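Local coordinates for putative aldehyde dehydrogenase AldY (Bacillus subtilis, PDB 4DNG), which probably oxidises aldehydes to carboxylates with NAD(+) as cofactor, and may help protect the cell against stress from ethanol and related compounds, at residues D298-F303 and A387-A392; V175-I180 and M207-K212. All blocks are in the same frame, centred on the assembly; numbering follows the deposited sequence.

The two contacts sit on opposite sides of the chain's centre, with their own centres 42 Å apart and their nearest atoms about 23 Å apart, so they do not touch. Contact 2 comes first along the chain and closes before contact 1 opens. It belongs to the sheet with strands 173-177, 204-206 and 226-231, the part of the aldehyde dehydrogenase fold that carries the predicted NAD(+) site. Contact 1 lies in the second sheet, where helix 297-313 packs on strand 386-392. Each therefore belongs to a different beta sheet of the chain: one near the probable cofactor site, the other away from the annotated sites.

Contact 1. Residues D298-F303 and A387-A392; sequences DVYDEF and ATIIKA
Helix 298-303 runs nearly antiparallel to strand 387-392, at 157° with the axes 8.7 Å apart at their closest, and the backbones come nearest where the CA atoms of Tyr300 and Lys391 stand 6.9 Å apart. This is a helix lying on a sheet, as in the layered alpha/beta architecture of the aldehyde dehydrogenase catalytic domain. With CG of Tyr300 anti to its own backbone N (chi1 -177°), the ring reaches from the helix toward the strand and offers a face to Lys391. The lysine chain, bent at several bonds, crosses the tyrosine side chain at about a right angle. Its CD is pressed against the ring, 3.3 Å from Tyr300 CG, a CH-pi contact displaced toward the rim. Farther along, Lys391 NZ hangs off-centre above the CD2 side in a cation-pi interaction, 4.1 Å from the centroid of the Tyr300 ring. Asp301 OD2 lies in the plane of that ring at its edge, and is 4.8 Å from Lys391 NZ: not a salt bridge, though the opposite charge may help steady the ammonium at this exposed margin. Deeper in, apolar side chains meet. Ile389 sends its two branches to different rings: CG2 meets Tyr300 CE1 obliquely at 3.9 Å, while CD1 comes to the edge of Phe303, 4.0 Å from its CE1 and near the ring plane. One isoleucine thus touches two aromatic side chains that lie one turn apart on the helix. Around these side chains, Phe303 also rests on Ile293 and Val295 of strand 290-296 and on Ala271 and Val272 of helix 268-281, while Tyr300 and Ile389 both touch Val369 of strand 362-369. Helix 297-313, which follows directly on strand 290-296, is thereby packed across three adjacent parallel strands.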
loop_
_atom_site.group_PDB
_atom_site.type_symbol
_atom_site.label_atom_id
_atom_site.label_comp_id
_atom_site.label_asym_id
_atom_site.label_seq_id
_atom_site.Cartn_x
_atom_site.Cartn_y
_atom_site.Cartn_z
ATOM N N ASP A 298 19.110 29.523 23.236
ATOM C CA ASP A 298 20.422 30.180 23.434
ATOM C C ASP A 298 21.081 30.629 22.120
ATOM O O ASP A 298 22.125 31.276 22.145
ATOM C CB ASP A 298 21.418 29.292 24.220
ATOM C CG ASP A 298 20.851 28.758 25.536
ATOM O OD1 ASP A 298 20.107 29.488 26.230
ATOM O OD2 ASP A 298 21.169 27.593 25.881
ATOM N N VAL A 299 20.482 30.277 20.985
ATOM C CA VAL A 299 21.086 30.547 19.678
ATOM C C VAL A 299 20.060 31.192 18.733
ATOM O O VAL A 299 20.374 31.590 17.604
ATOM C CB VAL A 299 21.723 29.272 19.068
ATOM C CG1 VAL A 299 22.571 29.630 17.867
ATOM C CG2 VAL A 299 22.601 28.559 20.090
ATOM N N TYR A 300 18.842 31.322 19.254
ATOM C CA TYR A 300 17.710 31.964 18.593
ATOM C C TYR A 300 18.016 33.341 18.021
ATOM O O TYR A 300 17.910 33.554 16.808
ATOM C CB TYR A 300 16.545 32.058 19.585
ATOM C CG TYR A 300 15.271 32.636 19.011
ATOM C CD1 TYR A 300 14.420 31.857 18.222
ATOM C CD2 TYR A 300 14.908 33.957 19.277
ATOM C CE1 TYR A 300 13.249 32.383 17.707
ATOM C CE2 TYR A 300 13.744 34.499 18.760
ATOM C CZ TYR A 300 12.919 33.710 17.983
ATOM O OH TYR A 300 11.763 34.249 17.483
ATOM N N ASP A 301 18.395 34.274 18.895
ATOM C CA ASP A 301 18.586 35.670 18.504
ATOM C C ASP A 301 19.699 35.831 17.467
ATOM O O ASP A 301 19.572 36.638 16.541
ATOM C CB ASP A 301 18.799 36.562 19.730
ATOM C CG ASP A 301 17.666 36.438 20.742
ATOM O OD1 ASP A 301 16.782 37.318 20.774
ATOM O OD2 ASP A 301 17.642 35.444 21.490
ATOM N N GLU A 302 20.758 35.034 17.607
ATOM C CA GLU A 302 21.833 34.971 16.613
ATOM C C GLU A 302 21.343 34.471 15.251
ATOM O O GLU A 302 21.708 35.039 14.212
ATOM C CB GLU A 302 22.990 34.102 17.125
ATOM C CG GLU A 302 24.070 33.779 16.094
ATOM C CD GLU A 302 25.272 33.040 16.681
ATOM O OE1 GLU A 302 25.331 32.818 17.915
ATOM O OE2 GLU A 302 26.182 32.682 15.904
ATOM N N PHE A 303 20.526 33.412 15.258
ATOM C CA PHE A 303 19.976 32.857 14.020
ATOM C C PHE A 303 19.066 33.856 13.310
ATOM O O PHE A 303 19.144 33.982 12.082
ATOM C CB PHE A 303 19.213 31.540 14.266
ATOM C CG PHE A 303 18.699 30.877 13.001
ATOM C CD1 PHE A 303 17.508 31.304 12.396
ATOM C CD2 PHE A 303 19.405 29.822 12.413
ATOM C CE1 PHE A 303 17.039 30.699 11.236
ATOM C CE2 PHE A 303 18.940 29.205 11.260
ATOM C CZ PHE A 303 17.761 29.646 10.667
ATOM N N ALA A 387 8.734 32.486 5.625
ATOM C CA ALA A 387 9.415 31.696 6.650
ATOM C C ALA A 387 8.816 32.014 8.011
ATOM O O ALA A 387 8.369 33.137 8.249
ATOM C CB ALA A 387 10.917 31.969 6.651
ATOM N N THR A 388 8.799 31.009 8.882
ATOM C CA THR A 388 8.273 31.151 10.234
ATOM C C THR A 388 9.279 30.551 11.234
ATOM O O THR A 388 9.664 29.379 11.130
ATOM C CB THR A 388 6.879 30.491 10.373
ATOM O OG1 THR A 388 6.006 30.972 9.342
ATOM C CG2 THR A 388 6.263 30.797 11.724
ATOM N N ILE A 389 9.714 31.370 12.185
ATOM C CA ILE A 389 10.724 30.949 13.144
ATOM C C ILE A 389 10.057 30.775 14.493
ATOM O O ILE A 389 9.328 31.662 14.965
ATOM C CB ILE A 389 11.877 31.962 13.283
ATOM C CG1 ILE A 389 12.213 32.642 11.929
ATOM C CG2 ILE A 389 13.074 31.312 13.969
ATOM C CD1 ILE A 389 13.243 31.951 11.052
ATOM N N ILE A 390 10.316 29.618 15.093
ATOM C CA ILE A 390 9.714 29.227 16.349
ATOM C C ILE A 390 10.780 29.000 17.424
ATOM O O ILE A 390 11.791 28.340 17.186
ATOM C CB ILE A 390 8.858 27.955 16.169
ATOM C CG1 ILE A 390 7.695 28.259 15.221
ATOM C CG2 ILE A 390 8.371 27.406 17.525
ATOM C CD1 ILE A 390 7.203 27.055 14.453
ATOM N N LYS A 391 10.522 29.555 18.603
ATOM C CA LYS A 391 11.381 29.423 19.765
ATOM C C LYS A 391 11.150 28.076 20.460
ATOM O O LYS A 391 10.008 27.684 20.691
ATOM C CB LYS A 391 11.081 30.574 20.735
ATOM C CG LYS A 391 12.054 30.746 21.896
ATOM C CD LYS A 391 13.344 31.406 21.435
ATOM C CE LYS A 391 13.948 32.322 22.485
ATOM N NZ LYS A 391 13.330 33.680 22.455
ATOM N N ALA A 392 12.242 27.383 20.786
ATOM C CA ALA A 392 12.218 26.185 21.644
ATOM C C ALA A 392 13.068 26.408 22.908
ATOM O O ALA A 392 14.186 26.941 22.831
ATOM C CB ALA A 392 12.703 24.955 20.876
#

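Contact 2. Residues V175-I180 and M207-K212; sequences VHKPDI and MLTDVK
His176 O accepts the backbone N-H of Met207 in a short, almost straight bond, 2.7 Å from Met207 N with 176° at the hydrogen. Together with the backbone bond between His176 and Asn205, it continues the parallel pairing of strands 173-177 and 204-206, the two ends of a beta-alpha-beta crossover through helix 183-196 in the Rossmann-like, NAD-binding part of the fold. Beyond the strands the two segments stay side by side. Pro178 CD rests on the Met207 carbonyl, 3.4 Å from Met207 O. On one flank, CG of Met207, set opposite its carbonyl carbon, meets Val175 CG1 at 3.9 Å, and the bend at the next torsion carries CE back to the same methyl; Leu46, Phe50 and Ala53 of helix 43-60 pack on Val175, and Ala49 of that helix on Met207. Farther on, Ile180 lays CD1 against Leu208 CG, 4.0 Å away, the two side chains crossing at about a right angle, and Ala38 of strand 34-39 touches both.

The Lys177 chain likewise passes across Thr209, its CE 4.0 Å from Thr209 CG2. That methyl can face the lysine because Thr209 OG1 is anti to the backbone N (chi1 -178°) and turns instead to the carbonyl O of Ala41. The chain is extended up to its last torsion, where a bend lets Lys177 NZ donate a hydrogen bond to Pro178 O at 3.2 Å, from above the carbonyl plane. The Lys177 side chain lies about 10 Å from that of Val235 in the NAD(+) site inferred by similarity. Asp210 is the N-cap of helix 211-214: its OD1 takes the backbone N of Glu213 and also forms a salt bridge with Arg22 NH2.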
loop_
_atom_site.group_PDB
_atom_site.type_symbol
_atom_site.label_atom_id
_atom_site.label_comp_id
_atom_site.label_asym_id
_atom_site.label_seq_id
_atom_site.Cartn_x
_atom_site.Cartn_y
_atom_site.Cartn_z
ATOM N N VAL A 175 0.381 6.192 -18.202
ATOM C CA VAL A 175 -0.412 7.314 -18.626
ATOM C C VAL A 175 -0.180 8.446 -17.645
ATOM O O VAL A 175 -0.439 8.306 -16.431
ATOM C CB VAL A 175 -1.877 6.939 -18.684
ATOM C CG1 VAL A 175 -2.740 8.179 -18.963
ATOM C CG2 VAL A 175 -2.061 5.849 -19.720
ATOM N N HIS A 176 0.316 9.562 -18.179
ATOM C CA HIS A 176 0.842 10.655 -17.358
ATOM C C HIS A 176 0.140 11.960 -17.616
ATOM O O HIS A 176 -0.046 12.349 -18.787
ATOM C CB HIS A 176 2.318 10.822 -17.644
ATOM C CG HIS A 176 2.970 11.873 -16.798
ATOM N ND1 HIS A 176 2.958 11.824 -15.453
ATOM C CD2 HIS A 176 3.661 13.029 -17.144
ATOM C CE1 HIS A 176 3.582 12.898 -14.963
ATOM N NE2 HIS A 176 4.022 13.628 -16.002
ATOM N N LYS A 177 -0.251 12.641 -16.531
ATOM C CA LYS A 177 -0.949 13.922 -16.606
ATOM C C LYS A 177 -0.308 15.029 -15.765
ATOM O O LYS A 177 -0.447 15.027 -14.536
ATOM C CB LYS A 177 -2.417 13.791 -16.200
ATOM C CG LYS A 177 -3.183 15.099 -16.409
ATOM C CD LYS A 177 -4.412 15.179 -15.522
ATOM C CE LYS A 177 -4.975 16.593 -15.515
ATOM N NZ LYS A 177 -4.059 17.529 -14.798
ATOM N N PRO A 178 0.393 15.980 -16.421
ATOM C CA PRO A 178 0.978 17.096 -15.686
ATOM C C PRO A 178 -0.075 18.127 -15.454
ATOM O O PRO A 178 -1.140 18.051 -16.020
ATOM C CB PRO A 178 2.018 17.669 -16.674
ATOM C CG PRO A 178 1.522 17.284 -18.033
ATOM C CD PRO A 178 0.856 15.940 -17.829
ATOM N N ASP A 179 0.211 19.094 -14.608
ATOM C CA ASP A 179 -0.653 20.230 -14.517
ATOM C C ASP A 179 -0.502 20.909 -15.876
ATOM O O ASP A 179 0.634 21.181 -16.332
ATOM C CB ASP A 179 -0.170 21.140 -13.380
ATOM C CG ASP A 179 -1.064 22.324 -13.158
ATOM O OD1 ASP A 179 -1.393 22.585 -11.992
ATOM O OD2 ASP A 179 -1.455 22.999 -14.133
ATOM N N ILE A 180 -1.628 21.187 -16.523
ATOM C CA ILE A 180 -1.601 21.868 -17.815
ATOM C C ILE A 180 -0.675 23.104 -17.775
ATOM O O ILE A 180 0.104 23.326 -18.709
ATOM C CB ILE A 180 -3.030 22.218 -18.346
ATOM C CG1 ILE A 180 -2.965 22.755 -19.803
ATOM C CG2 ILE A 180 -3.750 23.233 -17.448
ATOM C CD1 ILE A 180 -2.407 21.771 -20.820
ATOM N N MET A 207 -0.823 13.164 -21.245
ATOM C CA MET A 207 -2.116 13.800 -21.428
ATOM C C MET A 207 -2.101 15.277 -21.104
ATOM O O MET A 207 -1.766 15.678 -19.982
ATOM C CB MET A 207 -3.119 13.136 -20.499
ATOM C CG MET A 207 -3.154 11.633 -20.720
ATOM S SD MET A 207 -3.809 11.293 -22.370
ATOM C CE MET A 207 -3.005 9.721 -22.593
ATOM N N LEU A 208 -2.459 16.084 -22.094
ATOM C CA LEU A 208 -2.647 17.513 -21.885
ATOM C C LEU A 208 -4.131 17.769 -21.755
ATOM O O LEU A 208 -4.885 17.668 -22.716
ATOM C CB LEU A 208 -2.035 18.318 -23.031
ATOM C CG LEU A 208 -0.621 18.807 -22.741
ATOM C CD1 LEU A 208 0.298 17.655 -22.383
ATOM C CD2 LEU A 208 -0.064 19.586 -23.928
ATOM N N THR A 209 -4.556 18.054 -20.547
ATOM C CA THR A 209 -5.957 18.144 -20.266
ATOM C C THR A 209 -6.165 18.806 -18.932
ATOM O O THR A 209 -5.232 19.351 -18.355
ATOM C CB THR A 209 -6.613 16.752 -20.314
ATOM O OG1 THR A 209 -8.018 16.886 -20.075
ATOM C CG2 THR A 209 -5.977 15.831 -19.277
ATOM N N ASP A 210 -7.396 18.795 -18.442
ATOM C CA ASP A 210 -7.652 19.343 -17.120
ATOM C C ASP A 210 -8.762 18.545 -16.472
ATOM O O ASP A 210 -9.400 17.695 -17.105
ATOM C CB ASP A 210 -7.921 20.872 -17.162
ATOM C CG ASP A 210 -9.243 21.240 -17.836
ATOM O OD1 ASP A 210 -9.913 20.338 -18.379
ATOM O OD2 ASP A 210 -9.628 22.439 -17.823
ATOM N N VAL A 211 -8.957 18.771 -15.190
ATOM C CA VAL A 211 -9.951 18.010 -14.461
ATOM C C VAL A 211 -11.357 18.337 -14.969
ATOM O O VAL A 211 -12.251 17.484 -14.984
ATOM C CB VAL A 211 -9.747 18.179 -12.955
ATOM C CG1 VAL A 211 -10.939 17.663 -12.199
ATOM C CG2 VAL A 211 -8.460 17.440 -12.539
ATOM N N LYS A 212 -11.528 19.559 -15.456
ATOM C CA LYS A 212 -12.774 19.942 -16.090
ATOM C C LYS A 212 -13.142 18.967 -17.244
ATOM O O LYS A 212 -14.306 18.649 -17.452
ATOM C CB LYS A 212 -12.680 21.372 -16.585
ATOM C CG LYS A 212 -12.736 22.384 -15.460
ATOM C CD LYS A 212 -12.501 23.792 -15.969
ATOM C CE LYS A 212 -12.764 24.820 -14.880
ATOM N NZ LYS A 212 -12.618 26.226 -15.375
#